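PDB 2ZBV: adenosyl-chloride synthase from Thermotoga maritima, which belongs to the SAM hydrolase and SAM-dependent halogenase family, binds adenosine and probably cleaves S-adenosylmethionine with hydroxide or water. Local coordinates for residues K76-V89 / V99-I111. Sequence-based numbering, arbitrary orientation.
Sequences KAIVMKTKNDQYFV and VAEEYGVAEIREI
Strand 105-110 pairs antiparallel with strand 77-82 and forms one edge, within this chain, of the mixed sheet of the N-terminal domain. A classic beta bulge interrupts the pairing: Ala-106 N and Glu-107 N both donate to Lys-81 O, at 2.8 Å from Ala-106 N. Beyond it, Lys-83 N donates a hydrogen bond to Gly-104 O, just after helix 97-103.

Tyr-103, at the end of that helix, leans on the turn 82-85. Its CB lies 3.7 Å from Thr-82 CB. The Asn-84 amide stacks on one ring face, the planes 24° apart. Asn-84 OD1 sits by Tyr-103 CG, and Asn-84 ND2 lies over the centre of the ring, 3.4 Å above its plane. Gln-86 OE1 comes to 3.6 Å from Tyr-103 CE2, its amide turned 85° to the ring. The hydroxyl at the tip is hydrogen-bonded to Ser-54 OG of helix 43-54. A leucine at Tyr-103 would probably leave the Asn-84 amide without its flat stacking surface and Ser-54 without this partner.

Selenomethionine Met-80 packs against the same helix. Its CG is anti to the backbone N (chi1 179°), and the chain bends at chi3, bringing CE 3.6 Å from Ala-100 CB. Nearby, Val-99 CG2 stands over the Phe-88 ring, 4.2 Å from its centroid.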
loop_
_atom_site.group_PDB
_atom_site.type_symbol
_atom_site.label_atom_id
_atom_site.label_comp_id
_atom_site.label_asym_id
_atom_site.label_seq_id
_atom_site.Cartn_x
_atom_site.Cartn_y
_atom_site.Cartn_z
ATOM N N LYS A 76 20.653 14.005 16.190
ATOM C CA LYS A 76 19.974 15.237 15.804
ATOM C C LYS A 76 18.848 15.035 14.799
ATOM O O LYS A 76 18.890 14.125 13.971
ATOM C CB LYS A 76 20.989 16.229 15.215
ATOM C CG LYS A 76 22.077 16.702 16.198
ATOM C CD LYS A 76 23.089 17.602 15.484
ATOM C CE LYS A 76 24.276 17.974 16.377
ATOM N NZ LYS A 76 23.901 18.897 17.486
ATOM N N ALA A 77 17.844 15.896 14.895
ATOM C CA ALA A 77 16.708 15.903 13.985
ATOM C C ALA A 77 17.065 17.098 13.103
ATOM O O ALA A 77 17.338 18.183 13.619
ATOM C CB ALA A 77 15.424 16.168 14.752
ATOM N N ILE A 78 17.071 16.910 11.790
ATOM C CA ILE A 78 17.476 17.989 10.895
ATOM C C ILE A 78 16.597 18.225 9.673
ATOM O O ILE A 78 15.703 17.437 9.360
ATOM C CB ILE A 78 18.912 17.738 10.356
ATOM C CG1 ILE A 78 18.930 16.444 9.534
ATOM C CG2 ILE A 78 19.906 17.614 11.501
ATOM C CD1 ILE A 78 20.238 16.198 8.800
ATOM N N VAL A 79 16.872 19.339 8.995
ATOM C CA VAL A 79 16.187 19.716 7.759
ATOM C C VAL A 79 17.311 20.195 6.843
ATOM O O VAL A 79 18.045 21.127 7.182
ATOM C CB VAL A 79 15.171 20.872 7.941
ATOM C CG1 VAL A 79 14.617 21.269 6.584
ATOM C CG2 VAL A 79 14.026 20.451 8.852
HETATM N N MSE A 80 17.451 19.544 5.692
HETATM C CA MSE A 80 18.502 19.886 4.740
HETATM C C MSE A 80 17.927 20.492 3.468
HETATM O O MSE A 80 16.832 20.126 3.022
HETATM C CB MSE A 80 19.319 18.630 4.389
HETATM C CG MSE A 80 20.443 18.844 3.366
HETATM SE SE MSE A 80 21.174 17.197 2.658
HETATM C CE MSE A 80 22.482 16.846 4.006
ATOM N N LYS A 81 18.660 21.449 2.908
ATOM C CA LYS A 81 18.262 22.086 1.662
ATOM C C LYS A 81 19.383 21.777 0.685
ATOM O O LYS A 81 20.552 22.075 0.948
ATOM C CB LYS A 81 18.123 23.599 1.824
ATOM C CG LYS A 81 17.646 24.305 0.560
ATOM C CD LYS A 81 17.721 25.820 0.707
ATOM C CE LYS A 81 17.410 26.525 -0.608
ATOM N NZ LYS A 81 17.718 27.993 -0.532
ATOM N N THR A 82 19.034 21.145 -0.427
ATOM C CA THR A 82 20.021 20.792 -1.429
ATOM C C THR A 82 20.082 21.880 -2.489
ATOM O O THR A 82 19.125 22.634 -2.679
ATOM C CB THR A 82 19.696 19.419 -2.062
ATOM O OG1 THR A 82 18.304 19.349 -2.378
ATOM C CG2 THR A 82 20.042 18.309 -1.095
ATOM N N LYS A 83 21.210 21.959 -3.184
ATOM C CA LYS A 83 21.390 22.999 -4.190
ATOM C C LYS A 83 20.456 22.942 -5.390
ATOM O O LYS A 83 20.509 23.813 -6.254
ATOM C CB LYS A 83 22.847 23.028 -4.635
ATOM C CG LYS A 83 23.772 23.451 -3.504
ATOM C CD LYS A 83 25.231 23.433 -3.904
ATOM C CE LYS A 83 26.092 23.975 -2.776
ATOM N NZ LYS A 83 27.541 23.898 -3.090
ATOM N N ASN A 84 19.595 21.928 -5.441
ATOM C CA ASN A 84 18.638 21.809 -6.537
ATOM C C ASN A 84 17.279 22.283 -6.031
ATOM O O ASN A 84 16.241 22.032 -6.642
ATOM C CB ASN A 84 18.561 20.358 -7.045
ATOM C CG ASN A 84 18.022 19.402 -6.004
ATOM O OD1 ASN A 84 18.345 19.518 -4.825
ATOM N ND2 ASN A 84 17.206 18.441 -6.436
ATOM N N ASP A 85 17.306 22.965 -4.888
ATOM C CA ASP A 85 16.110 23.528 -4.275
ATOM C C ASP A 85 15.077 22.559 -3.724
ATOM O O ASP A 85 13.878 22.805 -3.835
ATOM C CB ASP A 85 15.425 24.482 -5.254
ATOM C CG ASP A 85 16.191 25.773 -5.435
ATOM O OD1 ASP A 85 15.875 26.523 -6.389
ATOM O OD2 ASP A 85 17.104 26.041 -4.619
ATOM N N GLN A 86 15.528 21.459 -3.133
ATOM C CA GLN A 86 14.597 20.512 -2.527
ATOM C C GLN A 86 14.857 20.468 -1.023
ATOM O O GLN A 86 15.973 20.735 -0.569
ATOM C CB GLN A 86 14.750 19.116 -3.138
ATOM C CG GLN A 86 14.277 19.035 -4.578
ATOM C CD GLN A 86 14.262 17.616 -5.105
ATOM O OE1 GLN A 86 15.181 16.844 -4.849
ATOM N NE2 GLN A 86 13.219 17.271 -5.859
ATOM N N TYR A 87 13.830 20.119 -0.256
ATOM C CA TYR A 87 13.957 20.072 1.197
ATOM C C TYR A 87 13.783 18.666 1.767
ATOM O O TYR A 87 12.928 17.907 1.307
ATOM C CB TYR A 87 12.938 21.024 1.818
ATOM C CG TYR A 87 13.130 22.457 1.370
ATOM C CD1 TYR A 87 14.082 23.277 1.980
ATOM C CD2 TYR A 87 12.387 22.984 0.312
ATOM C CE1 TYR A 87 14.292 24.592 1.547
ATOM C CE2 TYR A 87 12.588 24.297 -0.132
ATOM C CZ TYR A 87 13.542 25.094 0.491
ATOM O OH TYR A 87 13.754 26.386 0.055
ATOM N N PHE A 88 14.599 18.338 2.772
ATOM C CA PHE A 88 14.566 17.021 3.413
ATOM C C PHE A 88 14.488 17.103 4.927
ATOM O O PHE A 88 15.402 17.603 5.581
ATOM C CB PHE A 88 15.805 16.219 3.030
ATOM C CG PHE A 88 15.966 16.033 1.552
ATOM C CD1 PHE A 88 15.451 14.905 0.917
ATOM C CD2 PHE A 88 16.582 17.017 0.781
ATOM C CE1 PHE A 88 15.542 14.760 -0.473
ATOM C CE2 PHE A 88 16.680 16.880 -0.612
ATOM C CZ PHE A 88 16.158 15.751 -1.236
ATOM N N VAL A 89 13.382 16.603 5.465
ATOM C CA VAL A 89 13.136 16.563 6.897
ATOM C C VAL A 89 13.464 15.134 7.328
ATOM O O VAL A 89 12.764 14.191 6.942
ATOM C CB VAL A 89 11.661 16.869 7.188
ATOM C CG1 VAL A 89 11.395 16.815 8.695
ATOM C CG2 VAL A 89 11.304 18.233 6.608
ATOM N N VAL A 99 21.463 12.114 -1.505
ATOM C CA VAL A 99 20.996 13.387 -2.058
ATOM C C VAL A 99 22.011 14.498 -1.775
ATOM O O VAL A 99 22.249 15.358 -2.625
ATOM C CB VAL A 99 19.627 13.819 -1.488
ATOM C CG1 VAL A 99 18.528 12.943 -2.068
ATOM C CG2 VAL A 99 19.643 13.751 0.044
ATOM N N ALA A 100 22.605 14.470 -0.582
ATOM C CA ALA A 100 23.615 15.457 -0.197
ATOM C C ALA A 100 24.806 15.397 -1.152
ATOM O O ALA A 100 25.310 16.423 -1.600
ATOM C CB ALA A 100 24.099 15.191 1.224
ATOM N N GLU A 101 25.251 14.182 -1.448
ATOM C CA GLU A 101 26.394 13.967 -2.326
ATOM C C GLU A 101 26.099 14.275 -3.791
ATOM O O GLU A 101 26.935 14.849 -4.489
ATOM C CB GLU A 101 26.879 12.518 -2.188
ATOM C CG GLU A 101 27.964 12.104 -3.177
ATOM C CD GLU A 101 29.283 12.834 -2.962
ATOM O OE1 GLU A 101 30.231 12.589 -3.742
ATOM O OE2 GLU A 101 29.377 13.646 -2.015
ATOM N N GLU A 102 24.908 13.907 -4.254
ATOM C CA GLU A 102 24.528 14.122 -5.646
ATOM C C GLU A 102 24.070 15.533 -5.990
ATOM O O GLU A 102 24.360 16.037 -7.075
ATOM C CB GLU A 102 23.425 13.142 -6.042
ATOM C CG GLU A 102 23.815 11.675 -5.955
ATOM C CD GLU A 102 24.953 11.312 -6.891
ATOM O OE1 GLU A 102 24.942 11.773 -8.052
ATOM O OE2 GLU A 102 25.853 10.554 -6.468
ATOM N N TYR A 103 23.348 16.173 -5.076
ATOM C CA TYR A 103 22.838 17.513 -5.341
ATOM C C TYR A 103 23.654 18.640 -4.717
ATOM O O TYR A 103 23.539 19.789 -5.131
ATOM C CB TYR A 103 21.394 17.651 -4.840
ATOM C CG TYR A 103 20.379 16.693 -5.434
ATOM C CD1 TYR A 103 20.351 16.422 -6.806
ATOM C CD2 TYR A 103 19.388 16.124 -4.633
ATOM C CE1 TYR A 103 19.355 15.613 -7.360
ATOM C CE2 TYR A 103 18.387 15.313 -5.176
ATOM C CZ TYR A 103 18.373 15.068 -6.539
ATOM O OH TYR A 103 17.347 14.327 -7.082
ATOM N N GLY A 104 24.459 18.320 -3.711
ATOM C CA GLY A 104 25.224 19.352 -3.038
ATOM C C GLY A 104 24.369 19.938 -1.924
ATOM O O GLY A 104 23.158 20.091 -2.077
ATOM N N VAL A 105 24.997 20.274 -0.803
ATOM C CA VAL A 105 24.282 20.817 0.346
ATOM C C VAL A 105 24.299 22.341 0.373
ATOM O O VAL A 105 25.361 22.960 0.388
ATOM C CB VAL A 105 24.895 20.299 1.663
ATOM C CG1 VAL A 105 24.099 20.823 2.849
ATOM C CG2 VAL A 105 24.920 18.774 1.656
ATOM N N ALA A 106 23.113 22.940 0.391
ATOM C CA ALA A 106 23.004 24.389 0.424
ATOM C C ALA A 106 22.921 24.898 1.863
ATOM O O ALA A 106 23.523 25.914 2.210
ATOM C CB ALA A 106 21.773 24.835 -0.362
ATOM N N GLU A 107 22.189 24.177 2.703
ATOM C CA GLU A 107 22.012 24.589 4.090
ATOM C C GLU A 107 21.418 23.469 4.933
ATOM O O GLU A 107 20.586 22.703 4.445
ATOM C CB GLU A 107 21.078 25.795 4.129
ATOM C CG GLU A 107 20.786 26.364 5.497
ATOM C CD GLU A 107 19.820 27.535 5.418
ATOM O OE1 GLU A 107 20.037 28.425 4.567
ATOM O OE2 GLU A 107 18.846 27.572 6.198
ATOM N N ILE A 108 21.846 23.389 6.193
ATOM C CA ILE A 108 21.343 22.386 7.127
ATOM C C ILE A 108 20.910 23.072 8.428
ATOM O O ILE A 108 21.650 23.881 8.991
ATOM C CB ILE A 108 22.414 21.347 7.498
ATOM C CG1 ILE A 108 23.080 20.788 6.244
ATOM C CG2 ILE A 108 21.770 20.212 8.282
ATOM C CD1 ILE A 108 24.268 19.886 6.557
ATOM N N ARG A 109 19.713 22.735 8.895
ATOM C CA ARG A 109 19.157 23.301 10.124
ATOM C C ARG A 109 18.827 22.188 11.112
ATOM O O ARG A 109 18.428 21.090 10.713
ATOM C CB ARG A 109 17.851 24.038 9.826
ATOM C CG ARG A 109 17.971 25.214 8.893
ATOM C CD ARG A 109 18.366 26.438 9.665
ATOM N NE ARG A 109 18.725 27.535 8.782
ATOM C CZ ARG A 109 19.093 28.736 9.209
ATOM N NH1 ARG A 109 19.138 28.987 10.509
ATOM N NH2 ARG A 109 19.437 29.673 8.338
ATOM N N GLU A 110 18.998 22.461 12.399
ATOM C CA GLU A 110 18.621 21.478 13.392
ATOM C C GLU A 110 17.207 21.886 13.782
ATOM O O GLU A 110 16.897 23.077 13.868
ATOM C CB GLU A 110 19.544 21.518 14.610
ATOM C CG GLU A 110 19.020 20.672 15.772
ATOM C CD GLU A 110 20.079 20.373 16.812
ATOM O OE1 GLU A 110 21.072 21.130 16.888
ATOM O OE2 GLU A 110 19.911 19.382 17.562
ATOM N N ILE A 111 16.337 20.906 13.974
ATOM C CA ILE A 111 14.968 21.190 14.354
ATOM C C ILE A 111 14.964 21.518 15.849
ATOM O O ILE A 111 15.100 20.630 16.689
ATOM C CB ILE A 111 14.057 19.971 14.059
ATOM C CG1 ILE A 111 14.078 19.672 12.550
ATOM C CG2 ILE A 111 12.637 20.240 14.539
ATOM C CD1 ILE A 111 13.270 18.453 12.130
HETATM O O HOH W 1 17.597 17.710 17.058
HETATM O O HOH W 2 16.297 16.899 -8.893
#